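Beta-xylanase (Roseburia intestinalis L1-82, PDB 6SGF) binds xylan weakly through this CBM86 carbohydrate-binding module, one domain of a longer xylanase that probably cleaves internal beta-1,4-xylosidic linkages. Local coordinates at residues G4-V16 and L123-G135. Residues are numbered along the deposited sequence; the frame is centred on the assembly and turned at random.
Sequences GVKKVFTADQLKV and LVSVTFELKAGAG. With CD (cadmium ion), chain S.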
loop_
_atom_site.group_PDB
_atom_site.type_symbol
_atom_site.label_atom_id
_atom_site.label_comp_id
_atom_site.label_asym_id
_atom_site.label_seq_id
_atom_site.Cartn_x
_atom_site.Cartn_y
_atom_site.Cartn_z
ATOM N N GLY B 4 -2.323 14.760 -11.389
ATOM C CA GLY B 4 -2.354 14.914 -9.949
ATOM C C GLY B 4 -3.118 13.790 -9.277
ATOM O O GLY B 4 -2.836 13.461 -8.137
ATOM N N VAL B 5 -4.064 13.186 -10.001
ATOM C CA VAL B 5 -4.836 12.081 -9.447
ATOM C C VAL B 5 -3.914 10.878 -9.327
ATOM O O VAL B 5 -3.078 10.637 -10.207
ATOM C CB VAL B 5 -6.038 11.769 -10.351
ATOM C CG1 VAL B 5 -6.613 10.396 -10.054
ATOM C CG2 VAL B 5 -7.107 12.847 -10.194
ATOM N N LYS B 6 -4.051 10.127 -8.244
ATOM C CA LYS B 6 -3.203 8.945 -8.031
ATOM C C LYS B 6 -4.039 7.692 -7.935
ATOM O O LYS B 6 -4.975 7.667 -7.189
ATOM C CB LYS B 6 -2.437 9.023 -6.728
ATOM C CG LYS B 6 -1.345 10.053 -6.695
ATOM C CD LYS B 6 -0.618 9.958 -5.434
ATOM C CE LYS B 6 0.662 10.728 -5.443
ATOM N NZ LYS B 6 0.393 12.173 -5.473
ATOM N N LYS B 7 -3.733 6.738 -8.770
ATOM C CA LYS B 7 -4.305 5.412 -8.675
ATOM C C LYS B 7 -3.274 4.500 -8.007
ATOM O O LYS B 7 -2.183 4.293 -8.547
ATOM C CB LYS B 7 -4.680 4.907 -10.065
ATOM C CG LYS B 7 -5.930 5.549 -10.715
ATOM C CD LYS B 7 -7.121 5.720 -9.746
ATOM C CE LYS B 7 -7.338 4.529 -8.764
ATOM N NZ LYS B 7 -8.237 3.431 -9.212
ATOM N N VAL B 8 -3.583 4.005 -6.814
ATOM C CA VAL B 8 -2.623 3.240 -6.018
ATOM C C VAL B 8 -3.122 1.816 -5.910
ATOM O O VAL B 8 -4.263 1.594 -5.510
ATOM C CB VAL B 8 -2.441 3.831 -4.608
ATOM C CG1 VAL B 8 -1.519 2.946 -3.783
ATOM C CG2 VAL B 8 -1.916 5.243 -4.634
ATOM N N PHE B 9 -2.271 0.852 -6.216
ATOM C CA PHE B 9 -2.607 -0.552 -6.026
ATOM C C PHE B 9 -1.624 -1.181 -5.058
ATOM O O PHE B 9 -0.429 -1.303 -5.371
ATOM C CB PHE B 9 -2.598 -1.292 -7.362
ATOM C CG PHE B 9 -3.416 -0.634 -8.414
ATOM C CD1 PHE B 9 -4.785 -0.523 -8.272
ATOM C CD2 PHE B 9 -2.815 -0.094 -9.533
ATOM C CE1 PHE B 9 -5.556 0.104 -9.249
ATOM C CE2 PHE B 9 -3.573 0.536 -10.519
ATOM C CZ PHE B 9 -4.954 0.629 -10.372
ATOM N N THR B 10 -2.133 -1.647 -3.918
ATOM C CA THR B 10 -1.302 -2.427 -3.019
ATOM C C THR B 10 -1.125 -3.841 -3.594
ATOM O O THR B 10 -1.807 -4.240 -4.542
ATOM C CB THR B 10 -1.894 -2.472 -1.612
ATOM O OG1 THR B 10 -3.213 -3.015 -1.624
ATOM C CG2 THR B 10 -1.962 -1.054 -0.994
ATOM N N ALA B 11 -0.150 -4.579 -3.033
ATOM C CA ALA B 11 0.228 -5.887 -3.560
ATOM C C ALA B 11 -0.966 -6.828 -3.691
ATOM O O ALA B 11 -1.106 -7.525 -4.702
ATOM C CB ALA B 11 1.308 -6.527 -2.690
ATOM N N ASP B 12 -1.856 -6.850 -2.695
ATOM C CA ASP B 12 -2.958 -7.801 -2.788
ATOM C C ASP B 12 -3.937 -7.485 -3.908
ATOM O O ASP B 12 -4.782 -8.333 -4.218
ATOM C CB ASP B 12 -3.709 -7.910 -1.452
ATOM C CG ASP B 12 -4.594 -6.724 -1.147
ATOM O OD1 ASP B 12 -4.248 -5.580 -1.505
ATOM O OD2 ASP B 12 -5.622 -6.939 -0.466
ATOM N N GLN B 13 -3.819 -6.330 -4.563
ATOM C CA GLN B 13 -4.678 -6.024 -5.701
ATOM C C GLN B 13 -4.060 -6.394 -7.047
ATOM O O GLN B 13 -4.752 -6.315 -8.062
ATOM C CB GLN B 13 -5.030 -4.534 -5.702
ATOM C CG GLN B 13 -5.633 -4.015 -4.428
ATOM C CD GLN B 13 -5.935 -2.526 -4.505
ATOM O OE1 GLN B 13 -5.100 -1.688 -4.182
ATOM N NE2 GLN B 13 -7.137 -2.195 -4.946
ATOM N N LEU B 14 -2.807 -6.839 -7.069
ATOM C CA LEU B 14 -2.072 -7.111 -8.291
ATOM C C LEU B 14 -2.016 -8.627 -8.454
ATOM O O LEU B 14 -1.443 -9.323 -7.616
ATOM C CB LEU B 14 -0.676 -6.487 -8.216
ATOM C CG LEU B 14 -0.652 -4.959 -8.141
ATOM C CD1 LEU B 14 0.757 -4.479 -7.882
ATOM C CD2 LEU B 14 -1.197 -4.393 -9.453
ATOM N N LYS B 15 -2.520 -9.127 -9.563
ATOM C CA LYS B 15 -2.509 -10.577 -9.842
ATOM C C LYS B 15 -1.339 -10.927 -10.745
ATOM O O LYS B 15 -1.074 -10.190 -11.633
ATOM C CB LYS B 15 -3.792 -11.006 -10.521
ATOM C CG LYS B 15 -4.827 -11.536 -9.560
ATOM C CD LYS B 15 -5.762 -10.491 -9.080
ATOM C CE LYS B 15 -6.663 -10.994 -7.973
ATOM N NZ LYS B 15 -6.415 -10.264 -6.715
ATOM N N VAL B 16 -0.676 -12.037 -10.485
ATOM C CA VAL B 16 0.484 -12.419 -11.282
ATOM C C VAL B 16 -0.000 -12.928 -12.644
ATOM O O VAL B 16 -0.806 -13.852 -12.735
ATOM C CB VAL B 16 1.342 -13.488 -10.586
ATOM C CG1 VAL B 16 2.476 -13.965 -11.549
ATOM C CG2 VAL B 16 1.971 -12.959 -9.301
ATOM N N LEU B 123 7.454 -6.485 -3.060
ATOM C CA LEU B 123 6.701 -5.393 -3.662
ATOM C C LEU B 123 5.574 -5.011 -2.720
ATOM O O LEU B 123 4.757 -5.863 -2.364
ATOM C CB LEU B 123 6.145 -5.776 -5.038
ATOM C CG LEU B 123 5.228 -4.721 -5.665
ATOM C CD1 LEU B 123 5.954 -3.469 -6.083
ATOM C CD2 LEU B 123 4.452 -5.269 -6.836
ATOM N N VAL B 124 5.510 -3.726 -2.368
ATOM C CA VAL B 124 4.504 -3.163 -1.472
ATOM C C VAL B 124 3.337 -2.577 -2.238
ATOM O O VAL B 124 2.173 -2.840 -1.924
ATOM C CB VAL B 124 5.164 -2.083 -0.575
ATOM C CG1 VAL B 124 4.126 -1.374 0.302
ATOM C CG2 VAL B 124 6.322 -2.693 0.215
ATOM N N SER B 125 3.617 -1.748 -3.236
ATOM C CA SER B 125 2.548 -1.070 -3.938
ATOM C C SER B 125 3.096 -0.498 -5.229
ATOM O O SER B 125 4.307 -0.316 -5.371
ATOM C CB SER B 125 1.957 0.048 -3.093
ATOM O OG SER B 125 2.882 1.099 -2.903
ATOM N N VAL B 126 2.181 -0.187 -6.139
ATOM C CA VAL B 126 2.482 0.546 -7.364
ATOM C C VAL B 126 1.472 1.675 -7.502
ATOM O O VAL B 126 0.267 1.456 -7.354
ATOM C CB VAL B 126 2.447 -0.365 -8.602
ATOM C CG1 VAL B 126 2.842 0.455 -9.852
ATOM C CG2 VAL B 126 3.381 -1.570 -8.402
ATOM N N THR B 127 1.977 2.883 -7.734
ATOM C CA THR B 127 1.169 4.095 -7.799
ATOM C C THR B 127 1.286 4.737 -9.174
ATOM O O THR B 127 2.393 4.932 -9.666
ATOM C CB THR B 127 1.624 5.117 -6.754
ATOM O OG1 THR B 127 1.372 4.618 -5.422
ATOM C CG2 THR B 127 0.867 6.426 -7.004
ATOM N N PHE B 128 0.147 5.064 -9.780
ATOM C CA PHE B 128 0.083 5.789 -11.045
ATOM C C PHE B 128 -0.383 7.204 -10.773
ATOM O O PHE B 128 -1.505 7.401 -10.293
ATOM C CB PHE B 128 -0.870 5.093 -11.996
ATOM C CG PHE B 128 -0.410 3.717 -12.363
ATOM C CD1 PHE B 128 -0.616 2.660 -11.504
ATOM C CD2 PHE B 128 0.268 3.507 -13.539
ATOM C CE1 PHE B 128 -0.168 1.401 -11.826
ATOM C CE2 PHE B 128 0.711 2.234 -13.879
ATOM C CZ PHE B 128 0.507 1.189 -13.005
ATOM N N GLU B 129 0.486 8.178 -11.021
ATOM C CA GLU B 129 0.103 9.575 -10.903
ATOM C C GLU B 129 -0.208 10.136 -12.285
ATOM O O GLU B 129 0.647 10.105 -13.181
ATOM C CB GLU B 129 1.152 10.433 -10.217
ATOM C CG GLU B 129 0.576 11.848 -10.072
ATOM C CD GLU B 129 1.237 12.637 -9.010
ATOM O OE1 GLU B 129 2.123 12.050 -8.355
ATOM O OE2 GLU B 129 0.884 13.835 -8.831
ATOM N N LEU B 130 -1.402 10.669 -12.452
ATOM C CA LEU B 130 -1.830 11.125 -13.763
ATOM C C LEU B 130 -1.318 12.542 -14.003
ATOM O O LEU B 130 -1.009 13.291 -13.076
ATOM C CB LEU B 130 -3.344 11.081 -13.882
ATOM C CG LEU B 130 -3.999 9.753 -13.475
ATOM C CD1 LEU B 130 -5.472 9.794 -13.793
ATOM C CD2 LEU B 130 -3.309 8.579 -14.172
ATOM N N LYS B 131 -1.191 12.894 -15.274
ATOM C CA LYS B 131 -0.770 14.247 -15.618
ATOM C C LYS B 131 -1.787 15.273 -15.142
ATOM O O LYS B 131 -2.985 14.997 -15.058
ATOM C CB LYS B 131 -0.602 14.364 -17.131
ATOM C CG LYS B 131 0.537 13.535 -17.706
ATOM C CD LYS B 131 0.551 13.573 -19.224
ATOM C CE LYS B 131 1.537 12.536 -19.765
ATOM N NZ LYS B 131 1.484 12.380 -21.243
ATOM N N ALA B 132 -1.285 16.462 -14.797
ATOM C CA ALA B 132 -2.167 17.568 -14.462
ATOM C C ALA B 132 -3.108 17.785 -15.638
ATOM O O ALA B 132 -2.701 17.687 -16.795
ATOM C CB ALA B 132 -1.354 18.834 -14.187
ATOM N N GLY B 133 -4.378 18.034 -15.350
ATOM C CA GLY B 133 -5.353 18.195 -16.416
ATOM C C GLY B 133 -5.749 16.927 -17.138
ATOM O O GLY B 133 -6.479 17.001 -18.134
ATOM N N ALA B 134 -5.295 15.758 -16.684
ATOM C CA ALA B 134 -5.654 14.510 -17.346
ATOM C C ALA B 134 -6.885 13.851 -16.742
ATOM O O ALA B 134 -7.407 12.894 -17.327
ATOM C CB ALA B 134 -4.479 13.526 -17.308
ATOM N N GLY B 135 -7.360 14.335 -15.602
ATOM C CA GLY B 135 -8.632 13.887 -15.057
ATOM C C GLY B 135 -8.558 12.526 -14.406
ATOM O O GLY B 135 -9.037 12.354 -13.282
HETATM CD CD CD S . 2.933 14.098 -7.293
#
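Strand 6-10 pairs antiparallel with the end of strand 119-130 in one of the two sheets of this carbohydrate-binding module. Phe9 and Val126 form a hydrogen-bonded pair, Phe9 N reaching Val126 O at 2.8 Å, and Lys7 and Phe128 form the next, with Phe128 N 2.7 Å from Lys7 O. Phe9 and Phe128 leave the same face, toward strand 40-50 of the other sheet. The rings touch at their margins, neither lying over the other's face, planes at 61°, with Phe9 CE2 3.7 Å from Phe128 CE1. Replacing Phe9 by alanine would probably open a gap beside Phe128 and remove support on that side of its ring, though Leu45, Ile49 and Val57 remain. On the reverse face Val8 CG2 touches Thr127 OG1 at 3.4 Å, and Val8 packs on Val8 of the second subunit. The extended Glu129, CG anti to the backbone N (chi1 -176°), carries its carboxylate to a cadmium ion, bound through OE1 at 2.5 Å and OE2 at 2.6 Å, while Lys6 NZ adds a salt bridge to OE1, its hydrogen bond weak at 3.4 Å. Two antiparallel sheets packed face to face, here with Phe9 and Phe128 between them, mark the beta-sandwich fold.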